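Local coordinates for protein integral membrane indolylacetylinositol arabinosyltransferase EmbC (Mycolicibacterium smegmatis, PDB 7BVE) that probably transfers arabinose in building the arabinan of the mycobacterial cell wall, as an integral membrane arabinosyltransferase that binds the drug ethambutol, at residues T151-G156 with A169-R174; N113-V118 with S127-Q132; L68-P73 with L141-H146; I119-P124 with Y177-Q182; L91-P96 with G106-R111. All coordinates share one frame; numbering follows the deposited sequence.

All five contacts lie in the concanavalin-like domain. From the N terminus, residues 68-73 open the loop that interaction 3 closes at 141-146. Interaction 5 (91-96 with 106-111) closes first, nested inside that loop. Interaction 2 (113-118 with 127-132) follows, nested there too. Residues 119-124 begin interaction 4, which crosses interactions 2 and 3 and closes last, at 177-182. Interaction 1 (151-156 with 169-174) is nested inside it. Interactions 1 and 3 belong to a seven-stranded antiparallel sheet, and interactions 2 and 5 to a four-stranded one. Interaction 4 ties a hairpin turn of the smaller sheet to the loop after strand 171-175.

Interaction 1. Residues T151-G156 with A169-R174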
# COMPACT_ATOMS: atom_id res chain seq x y z
N THR A 151 7.25 -20.75 41.97
CA THR A 151 7.59 -21.92 42.78
C THR A 151 6.45 -22.27 43.71
O THR A 151 5.90 -21.39 44.38
CB THR A 151 8.90 -21.69 43.55
OG1 THR A 151 9.09 -22.74 44.51
CG2 THR A 151 8.96 -20.33 44.22
N GLY A 152 6.06 -23.54 43.73
CA GLY A 152 5.08 -24.03 44.67
C GLY A 152 5.61 -25.19 45.47
O GLY A 152 6.54 -25.86 45.07
N GLU A 153 4.99 -25.43 46.63
CA GLU A 153 5.46 -26.47 47.53
C GLU A 153 4.42 -26.95 48.52
O GLU A 153 3.92 -26.16 49.32
CB GLU A 153 6.68 -25.99 48.31
CG GLU A 153 7.23 -27.04 49.25
CD GLU A 153 8.45 -26.58 50.01
OE1 GLU A 153 8.87 -25.42 49.81
OE2 GLU A 153 8.98 -27.37 50.81
N PHE A 154 4.10 -28.25 48.51
CA PHE A 154 3.30 -28.87 49.56
C PHE A 154 4.23 -29.21 50.71
O PHE A 154 5.03 -30.15 50.63
CB PHE A 154 2.60 -30.13 49.04
CG PHE A 154 1.46 -29.86 48.09
CD1 PHE A 154 0.20 -29.57 48.57
CD2 PHE A 154 1.66 -29.94 46.73
CE1 PHE A 154 -0.86 -29.35 47.70
CE2 PHE A 154 0.61 -29.71 45.85
CZ PHE A 154 -0.65 -29.41 46.34
N VAL A 155 4.14 -28.44 51.79
CA VAL A 155 5.08 -28.55 52.90
C VAL A 155 4.60 -29.64 53.85
O VAL A 155 3.69 -29.42 54.65
CB VAL A 155 5.24 -27.22 53.63
CG1 VAL A 155 6.27 -27.34 54.75
CG2 VAL A 155 5.62 -26.13 52.66
N GLY A 156 5.23 -30.81 53.78
CA GLY A 156 4.88 -31.89 54.69
C GLY A 156 4.91 -33.28 54.08
O GLY A 156 5.09 -34.26 54.80
N ALA A 169 10.49 -34.20 48.81
CA ALA A 169 9.80 -33.02 49.36
C ALA A 169 9.23 -32.13 48.25
O ALA A 169 9.74 -31.04 47.98
CB ALA A 169 10.72 -32.23 50.30
N VAL A 170 8.17 -32.65 47.62
CA VAL A 170 7.61 -32.24 46.33
C VAL A 170 7.46 -30.74 46.10
O VAL A 170 6.85 -30.02 46.90
CB VAL A 170 6.26 -32.97 46.12
CG1 VAL A 170 5.39 -32.84 47.34
CG2 VAL A 170 5.52 -32.44 44.90
N ARG A 171 8.06 -30.26 45.02
CA ARG A 171 8.07 -28.85 44.65
C ARG A 171 7.84 -28.75 43.15
O ARG A 171 7.57 -29.74 42.48
CB ARG A 171 9.40 -28.19 45.03
CG ARG A 171 9.68 -28.11 46.51
CD ARG A 171 10.99 -27.43 46.81
NE ARG A 171 10.93 -26.01 46.51
CZ ARG A 171 11.98 -25.19 46.58
NH1 ARG A 171 11.83 -23.91 46.30
NH2 ARG A 171 13.17 -25.66 46.93
N GLY A 172 7.96 -27.54 42.64
CA GLY A 172 7.89 -27.32 41.21
C GLY A 172 8.29 -25.90 40.90
O GLY A 172 7.77 -24.97 41.51
N GLU A 173 9.20 -25.71 39.96
CA GLU A 173 9.69 -24.38 39.61
C GLU A 173 9.63 -24.21 38.10
O GLU A 173 9.75 -25.17 37.34
CB GLU A 173 11.12 -24.15 40.10
CG GLU A 173 11.26 -24.10 41.61
CD GLU A 173 11.43 -25.46 42.24
OE1 GLU A 173 11.55 -26.45 41.49
OE2 GLU A 173 11.46 -25.55 43.48
N ARG A 174 9.42 -22.97 37.68
CA ARG A 174 9.43 -22.61 36.26
C ARG A 174 10.28 -21.36 36.11
O ARG A 174 9.94 -20.31 36.65
CB ARG A 174 8.02 -22.38 35.72
CG ARG A 174 7.13 -23.60 35.75
CD ARG A 174 7.63 -24.67 34.80
NE ARG A 174 6.69 -25.78 34.68
CZ ARG A 174 6.67 -26.83 35.49
NH1 ARG A 174 7.53 -26.92 36.49
NH2 ARG A 174 5.78 -27.80 35.30
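Val170 packs against Phe154 where two antiparallel strands, 149-155 and 171-175, pair at one margin of the seven-stranded sheet of the concanavalin-like domain. Strand 171-175 is outermost in that sheet within this chain. Val170 CG1 lies 4.2 Å from Phe154 CB. Both side chains also reach Val126 of strand 123-129, in the second sheet, so this end of the contact belongs to the interior between the sheets. Arg171 lies on the face that also carries Glu153, Thr151 and Glu173. Its CG lies 3.8 Å from Glu153 CG. The Arg171 chain bends at chi3 (70°), which carries the guanidinium back across the strand pair to Thr151. There Arg171 NH1 gives a weak hydrogen bond, at 3.5 Å, to Thr151 OG1 at the guanidinium edge. The link to Glu153 is a long salt bridge without a directed N-H, the two flat groups lying 27° apart. Gly172 pairs with Gly152. Gly152 N donates to Gly172 O at 3.1 Å, and the return bond from Gly172 N to Gly152 O is weak. Glu173 runs beside Thr151. Its OE2 sits over one face of the Arg171 guanidinium, displaced to the rim and 3.1 Å from Arg171 NE, in a salt bridge of charges alone. Of the two carboxylates, that of Glu173 is the nearer, so it probably contributes more to balancing Arg171. Arg174 folds back on its own backbone: Arg174 NH1 donates to Glu173 O at 3.0 Å, from well above the carbonyl plane but within the plane of its own guanidinium.

Interaction 2. Residues N113-V118 with S127-Q132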
# COMPACT_ATOMS: atom_id res chain seq x y z
N ASN A 113 -10.37 -33.39 39.18
CA ASN A 113 -11.28 -34.39 39.75
C ASN A 113 -10.87 -35.07 41.06
O ASN A 113 -11.70 -35.25 41.95
CB ASN A 113 -11.56 -35.45 38.69
CG ASN A 113 -10.29 -36.05 38.10
OD1 ASN A 113 -9.19 -35.74 38.54
ND2 ASN A 113 -10.46 -36.90 37.10
N ASN A 114 -9.60 -35.45 41.18
CA ASN A 114 -9.10 -35.99 42.44
C ASN A 114 -7.78 -35.39 42.90
O ASN A 114 -7.28 -35.79 43.96
CB ASN A 114 -8.94 -37.52 42.33
CG ASN A 114 -10.27 -38.24 42.32
OD1 ASN A 114 -11.17 -37.91 43.08
ND2 ASN A 114 -10.40 -39.23 41.44
N ASP A 115 -7.20 -34.44 42.17
CA ASP A 115 -5.92 -33.84 42.52
C ASP A 115 -6.06 -32.34 42.70
O ASP A 115 -6.64 -31.65 41.86
CB ASP A 115 -4.87 -34.13 41.45
CG ASP A 115 -4.43 -35.57 41.42
OD1 ASP A 115 -4.51 -36.25 42.46
OD2 ASP A 115 -4.00 -36.03 40.34
N LEU A 116 -5.48 -31.82 43.78
CA LEU A 116 -5.43 -30.39 44.03
C LEU A 116 -4.19 -29.85 43.33
O LEU A 116 -3.07 -30.14 43.74
CB LEU A 116 -5.41 -30.09 45.52
CG LEU A 116 -5.46 -28.62 45.91
CD1 LEU A 116 -6.74 -28.00 45.40
CD2 LEU A 116 -5.38 -28.47 47.41
N THR A 117 -4.41 -29.11 42.24
CA THR A 117 -3.28 -28.55 41.45
C THR A 117 -3.44 -27.03 41.34
O THR A 117 -4.55 -26.53 41.62
CB THR A 117 -3.22 -29.19 40.06
OG1 THR A 117 -4.45 -28.95 39.39
CG2 THR A 117 -2.95 -30.68 40.12
N VAL A 118 -2.36 -26.34 41.00
CA VAL A 118 -2.37 -24.86 40.83
C VAL A 118 -1.84 -24.55 39.43
O VAL A 118 -0.62 -24.70 39.22
CB VAL A 118 -1.54 -24.15 41.92
CG1 VAL A 118 -1.46 -22.65 41.68
CG2 VAL A 118 -2.07 -24.45 43.32
N SER A 127 1.37 -30.55 42.25
CA SER A 127 0.11 -31.28 42.37
C SER A 127 0.26 -32.34 43.44
O SER A 127 1.37 -32.78 43.75
CB SER A 127 -0.29 -31.93 41.04
OG SER A 127 -0.50 -30.96 40.04
N ALA A 128 -0.87 -32.77 44.00
CA ALA A 128 -0.89 -33.79 45.04
C ALA A 128 -2.27 -34.44 45.14
O ALA A 128 -3.28 -33.78 44.89
CB ALA A 128 -0.51 -33.20 46.39
N PRO A 129 -2.34 -35.73 45.48
CA PRO A 129 -3.65 -36.37 45.68
C PRO A 129 -4.37 -35.80 46.90
O PRO A 129 -3.75 -35.43 47.89
CB PRO A 129 -3.29 -37.84 45.88
CG PRO A 129 -1.98 -38.01 45.21
CD PRO A 129 -1.25 -36.72 45.45
N LEU A 130 -5.70 -35.77 46.80
CA LEU A 130 -6.50 -34.96 47.72
C LEU A 130 -6.64 -35.62 49.08
O LEU A 130 -6.64 -34.94 50.11
CB LEU A 130 -7.86 -34.69 47.10
CG LEU A 130 -8.80 -33.75 47.84
CD1 LEU A 130 -8.20 -32.36 47.96
CD2 LEU A 130 -10.08 -33.70 47.08
N GLU A 131 -6.74 -36.96 49.11
CA GLU A 131 -6.72 -37.66 50.39
C GLU A 131 -5.34 -37.63 51.04
O GLU A 131 -5.22 -37.88 52.24
CB GLU A 131 -7.19 -39.11 50.21
CG GLU A 131 -6.22 -40.00 49.46
CD GLU A 131 -6.41 -39.97 47.96
OE1 GLU A 131 -7.12 -39.08 47.46
OE2 GLU A 131 -5.83 -40.83 47.27
N GLN A 132 -4.30 -37.33 50.26
CA GLN A 132 -2.97 -37.13 50.81
C GLN A 132 -2.79 -35.69 51.29
O GLN A 132 -2.00 -35.45 52.20
CB GLN A 132 -1.94 -37.52 49.76
CG GLN A 132 -0.51 -37.61 50.24
CD GLN A 132 0.43 -38.13 49.16
OE1 GLN A 132 0.00 -38.40 48.04
NE2 GLN A 132 1.70 -38.26 49.49
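Asp115 leans over the Ala128-Pro129 backbone, at the open end of the hairpin formed by strands 115-120 and 123-129. Its CB is 3.8 Å from Ala128 O. Its CG passes the same carbonyl oxygen at slightly greater distance. With CG beside the backbone N (chi1 -70°), the carboxylate reaches across to the next residue, and Asp115 OD1 comes 3.3 Å from Pro129 CA. The Pro129 ring lies beside that oxygen, with its CB 4.0 Å from Asp115 OD1. Pro129 is the N-cap of the short helix 130-133, so the acid stands near the start of that helix.

The backbones do the binding. Leu116 N donates to Ala128 O at 3.1 Å, nearly along the C=O axis, while the return bond from Ala128 N to Leu116 O is weak. Two residues further along, Leu130 N donates to Asn114 O at 3.2 Å. This bond uses an N-H of the first helical turn. On the buried side Leu116 CB meets Leu130 CD1 at 4.3 Å, and Leu130 also touches Arg111 of strand 107-112.

Two backbone bonds, Leu116 N to Ala128 O and Leu130 N to Asn114 O, thus tie the strand to the helix start, with an acid laid over them. Any help from the helix start to the charge of Asp115 is probably small. Ala128 O and Glu131, with its OE1 6.3 Å from Asp115 OD1, would tend to oppose it.

Interaction 3. Residues L68-P73 with L141-H146; sequences LTVTVP and LTFTAH
The Phe143 ring meets Val70 at a slant. Val70 CG1 lies 3.7 Å from Phe143 CD2 and approaches the ring obliquely. The same methyl touches Phe143 CB. Val70 CG1 sits between its own backbone N and carbonyl carbon (chi1 61°), and this sets it against Phe143 CB and CD2. Beyond Val70, the Phe143 ring reaches Leu107 of strand 107-112 and Val120.

The two strands, 67-71 and 140-145, run antiparallel in the middle of the seven-stranded sheet. Phe143 N donates to Val70 O at 3.0 Å, and Ala145 N to Leu68 O at 3.1 Å. The bonds in the other direction are weak. Leu68 CB rests 4.1 Å from Ala145 CB, on the same face as Val70 and Phe143. Val72 CB lies 3.9 Å from Leu141 CB as the pairing ends. The opposite face carries threonines. Thr69 and Thr144 stand shoulder to shoulder, with Thr69 OG1 4.1 Å from Thr144 CG2. Thr69 OG1 also gives a weak hydrogen bond to Leu68 O, at 2.9 Å.

In the beta sandwich, strand 90-93 covers Val70 and Val72, strand 107-112 covers Leu141 and Phe143, and Leu68 meets Pro181. The apolar face therefore depends on burial between the two sheets, while the backbone bonds hold the strands in register. The threonine face, partly exposed, does not rely on such cover.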
# COMPACT_ATOMS: atom_id res chain seq x y z
N LEU A 68 4.30 -11.65 44.65
CA LEU A 68 3.08 -12.36 44.99
C LEU A 68 3.43 -13.54 45.88
O LEU A 68 4.41 -14.24 45.63
CB LEU A 68 2.35 -12.83 43.73
CG LEU A 68 1.04 -13.60 43.89
CD1 LEU A 68 0.02 -12.79 44.64
CD2 LEU A 68 0.50 -13.94 42.53
N THR A 69 2.65 -13.74 46.94
CA THR A 69 2.95 -14.78 47.92
C THR A 69 1.65 -15.25 48.55
O THR A 69 1.00 -14.48 49.26
CB THR A 69 3.91 -14.24 48.99
OG1 THR A 69 5.17 -13.91 48.40
CG2 THR A 69 4.12 -15.26 50.08
N VAL A 70 1.28 -16.50 48.31
CA VAL A 70 0.09 -17.09 48.91
C VAL A 70 0.50 -18.34 49.68
O VAL A 70 1.45 -19.02 49.30
CB VAL A 70 -0.99 -17.36 47.83
CG1 VAL A 70 -0.52 -18.31 46.79
CG2 VAL A 70 -2.28 -17.86 48.43
N THR A 71 -0.17 -18.59 50.80
CA THR A 71 0.21 -19.68 51.70
C THR A 71 -1.07 -20.27 52.29
O THR A 71 -1.60 -19.72 53.26
CB THR A 71 1.15 -19.19 52.79
OG1 THR A 71 2.32 -18.63 52.18
CG2 THR A 71 1.57 -20.32 53.71
N VAL A 72 -1.54 -21.38 51.74
CA VAL A 72 -2.81 -21.98 52.15
C VAL A 72 -2.55 -23.13 53.10
O VAL A 72 -1.67 -23.96 52.83
CB VAL A 72 -3.60 -22.45 50.92
CG1 VAL A 72 -4.89 -23.09 51.32
CG2 VAL A 72 -3.85 -21.30 49.98
N PRO A 73 -3.28 -23.25 54.22
CA PRO A 73 -3.13 -24.44 55.07
C PRO A 73 -3.80 -25.69 54.49
O PRO A 73 -4.26 -25.69 53.35
CB PRO A 73 -3.78 -24.01 56.39
CG PRO A 73 -4.73 -22.97 56.01
CD PRO A 73 -4.13 -22.24 54.85
N LEU A 141 0.73 -24.74 51.69
CA LEU A 141 0.72 -24.72 50.24
C LEU A 141 1.45 -23.46 49.78
O LEU A 141 0.89 -22.57 49.15
CB LEU A 141 -0.71 -24.84 49.69
CG LEU A 141 -1.02 -24.88 48.19
CD1 LEU A 141 -0.13 -25.85 47.49
CD2 LEU A 141 -2.47 -25.27 47.98
N THR A 142 2.69 -23.32 50.25
CA THR A 142 3.53 -22.17 49.95
C THR A 142 3.70 -21.99 48.45
O THR A 142 3.94 -22.94 47.71
CB THR A 142 4.89 -22.37 50.61
OG1 THR A 142 4.70 -22.61 52.01
CG2 THR A 142 5.76 -21.14 50.45
N PHE A 143 3.51 -20.75 47.99
CA PHE A 143 3.65 -20.40 46.59
C PHE A 143 4.25 -19.00 46.51
O PHE A 143 3.98 -18.16 47.37
CB PHE A 143 2.30 -20.46 45.87
CG PHE A 143 2.34 -20.02 44.44
CD1 PHE A 143 2.78 -20.88 43.46
CD2 PHE A 143 1.96 -18.75 44.09
CE1 PHE A 143 2.82 -20.47 42.14
CE2 PHE A 143 2.02 -18.33 42.79
CZ PHE A 143 2.44 -19.19 41.82
N THR A 144 5.08 -18.76 45.49
CA THR A 144 5.77 -17.50 45.33
C THR A 144 5.94 -17.23 43.84
O THR A 144 6.21 -18.15 43.07
CB THR A 144 7.14 -17.52 46.03
OG1 THR A 144 6.98 -17.95 47.38
CG2 THR A 144 7.76 -16.15 46.06
N ALA A 145 5.76 -15.98 43.43
CA ALA A 145 5.94 -15.60 42.04
C ALA A 145 6.79 -14.34 41.94
O ALA A 145 6.60 -13.40 42.71
CB ALA A 145 4.60 -15.36 41.34
N HIS A 146 7.73 -14.34 41.00
CA HIS A 146 8.59 -13.20 40.74
C HIS A 146 8.81 -13.08 39.24
O HIS A 146 8.25 -13.85 38.45
CB HIS A 146 9.95 -13.33 41.43
CG HIS A 146 9.87 -13.34 42.92
ND1 HIS A 146 9.56 -12.21 43.65
CD2 HIS A 146 10.11 -14.32 43.82
CE1 HIS A 146 9.59 -12.51 44.93
NE2 HIS A 146 9.92 -13.78 45.06

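Interaction 4. Residues I119-P124 with Y177-Q182; sequences IVRNTP and YDFRPQ
Arg121 reaches Arg180 by an extended first torsion followed by two bends: CG is trans to the backbone N (chi1 -175°), then chi2 is 64° and chi3 is 60°. The folded chain places Arg121 NH2 2.8 Å from Arg180 O. The bond is nearly straight. It lies in the plane of the carbonyl and also in that of the guanidinium, so it helps fix the rotation of the flat group. On the way, Arg121 CB passes the edge of the Phe179 ring, 4.0 Å from Phe179 CD1.

Phe179 is wedged beside the turn. Thr123 CG2 touches Phe179 CE1 at 4.2 Å, and Val120 CG1 lies 3.6 Å from Phe179 O. One face of the Phe179 ring has Tyr177 CD2 over it, toward the rim. The turn itself is a type I' turn from Val120 to Thr123, at the tip of a beta hairpin. Val120 O is gripped twice there, by Thr123 N and by Thr123 OG1, the latter at 2.9 Å.

The Arg180 side chain sets out away from the hairpin. It forms a side-on salt bridge with Asp178, in which NE and NH1 each hydrogen-bond one carboxylate oxygen. Its NH1 also bonds Pro1070 O, and its NH2 donates to Ala65 O.

The contact sits at the end of the sandwich. The hairpin of strands 115-120 and 123-129 meets the loop that follows strand 171-175. Val120 and Pro181 both pack on Leu107 of strand 107-112, and Arg174 of strand 171-175 touches Phe179.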
# COMPACT_ATOMS: atom_id res chain seq x y z
N ILE A 119 -2.72 -24.17 38.51
CA ILE A 119 -2.29 -23.88 37.11
C ILE A 119 -1.88 -22.41 37.04
O ILE A 119 -2.74 -21.54 37.27
CB ILE A 119 -3.40 -24.22 36.10
CG1 ILE A 119 -3.70 -25.72 36.05
CG2 ILE A 119 -3.07 -23.66 34.73
CD1 ILE A 119 -4.95 -26.07 35.28
N VAL A 120 -0.60 -22.15 36.73
CA VAL A 120 -0.09 -20.76 36.62
C VAL A 120 0.33 -20.55 35.16
O VAL A 120 1.19 -21.31 34.68
CB VAL A 120 1.08 -20.51 37.58
CG1 VAL A 120 1.69 -19.12 37.39
CG2 VAL A 120 0.67 -20.72 39.03
N ARG A 121 -0.24 -19.53 34.51
CA ARG A 121 0.08 -19.22 33.09
C ARG A 121 -0.01 -20.49 32.24
O ARG A 121 0.99 -20.80 31.55
CB ARG A 121 1.47 -18.58 32.98
CG ARG A 121 1.83 -18.12 31.58
CD ARG A 121 0.92 -17.01 31.09
NE ARG A 121 0.97 -15.84 31.95
CZ ARG A 121 0.28 -14.73 31.74
NH1 ARG A 121 -0.53 -14.63 30.70
NH2 ARG A 121 0.39 -13.71 32.58
N ASN A 122 -1.14 -21.22 32.32
CA ASN A 122 -1.35 -22.44 31.48
C ASN A 122 -0.36 -23.58 31.71
O ASN A 122 -0.35 -24.48 30.90
CB ASN A 122 -1.46 -22.17 29.99
CG ASN A 122 -2.71 -22.77 29.41
OD1 ASN A 122 -3.29 -23.67 29.99
ND2 ASN A 122 -3.15 -22.24 28.29
N THR A 123 0.46 -23.56 32.74
CA THR A 123 1.40 -24.68 32.88
C THR A 123 1.35 -25.18 34.31
O THR A 123 1.70 -24.42 35.11
CB THR A 123 2.82 -24.12 32.72
OG1 THR A 123 3.15 -23.31 33.84
CG2 THR A 123 3.01 -23.31 31.47
N PRO A 124 1.19 -26.46 34.66
CA PRO A 124 1.08 -26.82 36.06
C PRO A 124 2.37 -26.59 36.84
O PRO A 124 3.38 -26.67 36.28
CB PRO A 124 0.75 -28.30 36.04
CG PRO A 124 0.27 -28.52 34.64
CD PRO A 124 1.14 -27.61 33.80
N TYR A 177 11.52 -17.60 31.93
CA TYR A 177 10.41 -16.90 31.30
C TYR A 177 9.64 -16.20 32.41
O TYR A 177 9.74 -16.57 33.58
CB TYR A 177 9.52 -17.87 30.52
CG TYR A 177 8.37 -17.25 29.75
CD1 TYR A 177 8.61 -16.48 28.63
CD2 TYR A 177 7.06 -17.47 30.13
CE1 TYR A 177 7.57 -15.92 27.92
CE2 TYR A 177 6.01 -16.91 29.43
CZ TYR A 177 6.27 -16.14 28.33
OH TYR A 177 5.23 -15.58 27.62
N ASP A 178 8.90 -15.16 32.03
CA ASP A 178 8.17 -14.34 33.00
C ASP A 178 6.78 -14.96 33.17
O ASP A 178 5.87 -14.72 32.37
CB ASP A 178 8.13 -12.90 32.53
CG ASP A 178 7.84 -11.93 33.64
OD1 ASP A 178 7.53 -12.38 34.76
OD2 ASP A 178 7.97 -10.71 33.42
N PHE A 179 6.63 -15.77 34.21
CA PHE A 179 5.39 -16.48 34.49
C PHE A 179 4.55 -15.78 35.55
O PHE A 179 3.92 -16.46 36.37
CB PHE A 179 5.65 -17.91 34.96
CG PHE A 179 6.19 -18.81 33.89
CD1 PHE A 179 5.35 -19.33 32.93
CD2 PHE A 179 7.52 -19.19 33.89
CE1 PHE A 179 5.83 -20.17 31.96
CE2 PHE A 179 8.01 -20.03 32.93
CZ PHE A 179 7.16 -20.52 31.96
N ARG A 180 4.54 -14.47 35.58
CA ARG A 180 3.71 -13.80 36.57
C ARG A 180 2.26 -13.84 36.13
O ARG A 180 1.96 -13.61 34.95
CB ARG A 180 4.17 -12.37 36.79
CG ARG A 180 5.41 -12.29 37.64
CD ARG A 180 5.82 -10.87 37.93
NE ARG A 180 6.41 -10.21 36.78
CZ ARG A 180 6.77 -8.94 36.77
NH1 ARG A 180 7.32 -8.41 35.69
NH2 ARG A 180 6.60 -8.20 37.85
N PRO A 181 1.33 -14.15 37.03
CA PRO A 181 -0.08 -14.21 36.65
C PRO A 181 -0.74 -12.84 36.64
O PRO A 181 -0.35 -11.93 37.36
CB PRO A 181 -0.68 -15.10 37.74
CG PRO A 181 0.17 -14.87 38.90
CD PRO A 181 1.55 -14.67 38.38
N GLN A 182 -1.76 -12.72 35.80
CA GLN A 182 -2.56 -11.50 35.75
C GLN A 182 -3.61 -11.51 36.85
O GLN A 182 -4.27 -12.53 37.10
CB GLN A 182 -3.21 -11.34 34.38
CG GLN A 182 -4.10 -10.13 34.26
CD GLN A 182 -4.57 -9.87 32.85
OE1 GLN A 182 -4.19 -10.57 31.92
NE2 GLN A 182 -5.41 -8.87 32.70

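Interaction 5. Residues L91-P96 with G106-R111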
# COMPACT_ATOMS: atom_id res chain seq x y z
N LEU A 91 -10.28 -23.18 44.94
CA LEU A 91 -9.97 -22.75 46.29
C LEU A 91 -9.54 -21.30 46.34
O LEU A 91 -9.85 -20.60 47.31
CB LEU A 91 -8.86 -23.63 46.87
CG LEU A 91 -8.35 -23.40 48.29
CD1 LEU A 91 -9.42 -23.70 49.29
CD2 LEU A 91 -7.14 -24.25 48.55
N LEU A 92 -8.87 -20.84 45.29
CA LEU A 92 -8.32 -19.50 45.21
C LEU A 92 -8.01 -19.24 43.74
O LEU A 92 -7.73 -20.17 42.99
CB LEU A 92 -7.08 -19.36 46.08
CG LEU A 92 -6.46 -18.02 46.41
CD1 LEU A 92 -5.91 -18.15 47.79
CD2 LEU A 92 -5.36 -17.67 45.45
N SER A 93 -8.05 -17.98 43.35
CA SER A 93 -7.85 -17.60 41.96
C SER A 93 -7.49 -16.13 41.92
O SER A 93 -7.70 -15.40 42.88
CB SER A 93 -9.10 -17.87 41.13
OG SER A 93 -8.92 -17.44 39.80
N THR A 94 -6.93 -15.71 40.79
CA THR A 94 -6.79 -14.29 40.50
C THR A 94 -7.61 -13.86 39.30
O THR A 94 -7.57 -12.70 38.92
CB THR A 94 -5.32 -13.91 40.28
OG1 THR A 94 -4.80 -14.58 39.13
CG2 THR A 94 -4.48 -14.27 41.49
N VAL A 95 -8.34 -14.79 38.69
CA VAL A 95 -9.27 -14.51 37.59
C VAL A 95 -10.55 -15.30 37.83
O VAL A 95 -10.55 -16.32 38.53
CB VAL A 95 -8.68 -14.90 36.23
CG1 VAL A 95 -7.57 -13.95 35.82
CG2 VAL A 95 -8.12 -16.28 36.30
N PRO A 96 -11.68 -14.82 37.29
CA PRO A 96 -12.92 -15.60 37.42
C PRO A 96 -12.85 -16.82 36.52
O PRO A 96 -12.53 -16.70 35.34
CB PRO A 96 -14.01 -14.63 36.97
CG PRO A 96 -13.41 -13.32 37.07
CD PRO A 96 -11.98 -13.50 36.73
N GLY A 106 -3.98 -16.34 34.14
CA GLY A 106 -3.92 -16.10 35.56
C GLY A 106 -3.55 -17.31 36.39
O GLY A 106 -2.89 -18.23 35.91
N LEU A 107 -3.97 -17.32 37.65
CA LEU A 107 -3.62 -18.36 38.60
C LEU A 107 -4.87 -19.06 39.09
O LEU A 107 -5.92 -18.44 39.23
CB LEU A 107 -2.87 -17.75 39.78
CG LEU A 107 -2.14 -18.58 40.83
CD1 LEU A 107 -1.07 -17.69 41.27
CD2 LEU A 107 -2.98 -18.91 42.03
N LEU A 108 -4.74 -20.35 39.39
CA LEU A 108 -5.83 -21.16 39.89
C LEU A 108 -5.28 -22.24 40.80
O LEU A 108 -4.24 -22.84 40.52
CB LEU A 108 -6.62 -21.82 38.75
CG LEU A 108 -7.52 -20.98 37.84
CD1 LEU A 108 -7.94 -21.79 36.66
CD2 LEU A 108 -8.73 -20.54 38.60
N ILE A 109 -5.97 -22.49 41.91
CA ILE A 109 -5.67 -23.61 42.79
C ILE A 109 -6.92 -24.49 42.72
O ILE A 109 -7.41 -25.02 43.71
CB ILE A 109 -5.30 -23.14 44.22
CG1 ILE A 109 -4.20 -22.09 44.13
CG2 ILE A 109 -4.66 -24.25 45.03
CD1 ILE A 109 -3.87 -21.44 45.43
N GLU A 110 -7.49 -24.55 41.51
CA GLU A 110 -8.66 -25.34 41.16
C GLU A 110 -8.44 -26.81 41.49
O GLU A 110 -7.31 -27.29 41.46
CB GLU A 110 -8.96 -25.15 39.67
CG GLU A 110 -10.26 -25.74 39.16
CD GLU A 110 -10.49 -25.48 37.68
OE1 GLU A 110 -9.61 -24.86 37.04
OE2 GLU A 110 -11.55 -25.88 37.15
N ARG A 111 -9.51 -27.53 41.81
CA ARG A 111 -9.45 -28.96 42.05
C ARG A 111 -9.88 -29.70 40.80
O ARG A 111 -11.07 -29.79 40.50
CB ARG A 111 -10.33 -29.36 43.23
CG ARG A 111 -10.28 -30.83 43.52
CD ARG A 111 -11.22 -31.17 44.65
NE ARG A 111 -12.59 -30.79 44.33
CZ ARG A 111 -13.43 -31.53 43.63
NH1 ARG A 111 -13.05 -32.71 43.16
NH2 ARG A 111 -14.66 -31.09 43.39
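Leu92 fits between Leu107 and Ile109. Its CD2 methyl enters the hollow between their methyls: Leu92 CD2 lies 4.3 Å from Leu107 CD2 and 4.1 Å from Ile109 CD1. The Leu92 and Ile109 side chains run abreast, with Ile109 CD1 3.9 Å from Leu92 CB. Leu91 CD2 meets the CG2 branch of Ile109. Ile109 is thus held by two consecutive leucines. Its CG1 branch lies beside its own backbone N (chi1 -52°), which sends CD1 to Leu92 and leaves CG2 for Leu91.

Strand 90-93, short and weakly bonded here, with a corner at Leu91, runs antiparallel to strand 107-112 in the four-stranded sheet. This is the second layer of the sandwich, and strand 90-93 is outermost in it within this chain. Leu141 of the seven-stranded sheet packs on Ile109. Ile109 N donates to Leu92 O at 3.1 Å.

Ser93 and Leu108 are paired on the other face, where Leu108 CD2 lies 3.7 Å from Ser93 CB. Further along, Thr94 crosses Leu107 at a slant. Thr94 OG1 accepts from Leu107 N at 3.2 Å, and it is also hydrogen-bonded to Gln182 O in the loop after strand 171-175. Past the strand, Val95 CG1 comes 4.2 Å from Gly106 CA, against the bare backbone of the glycine.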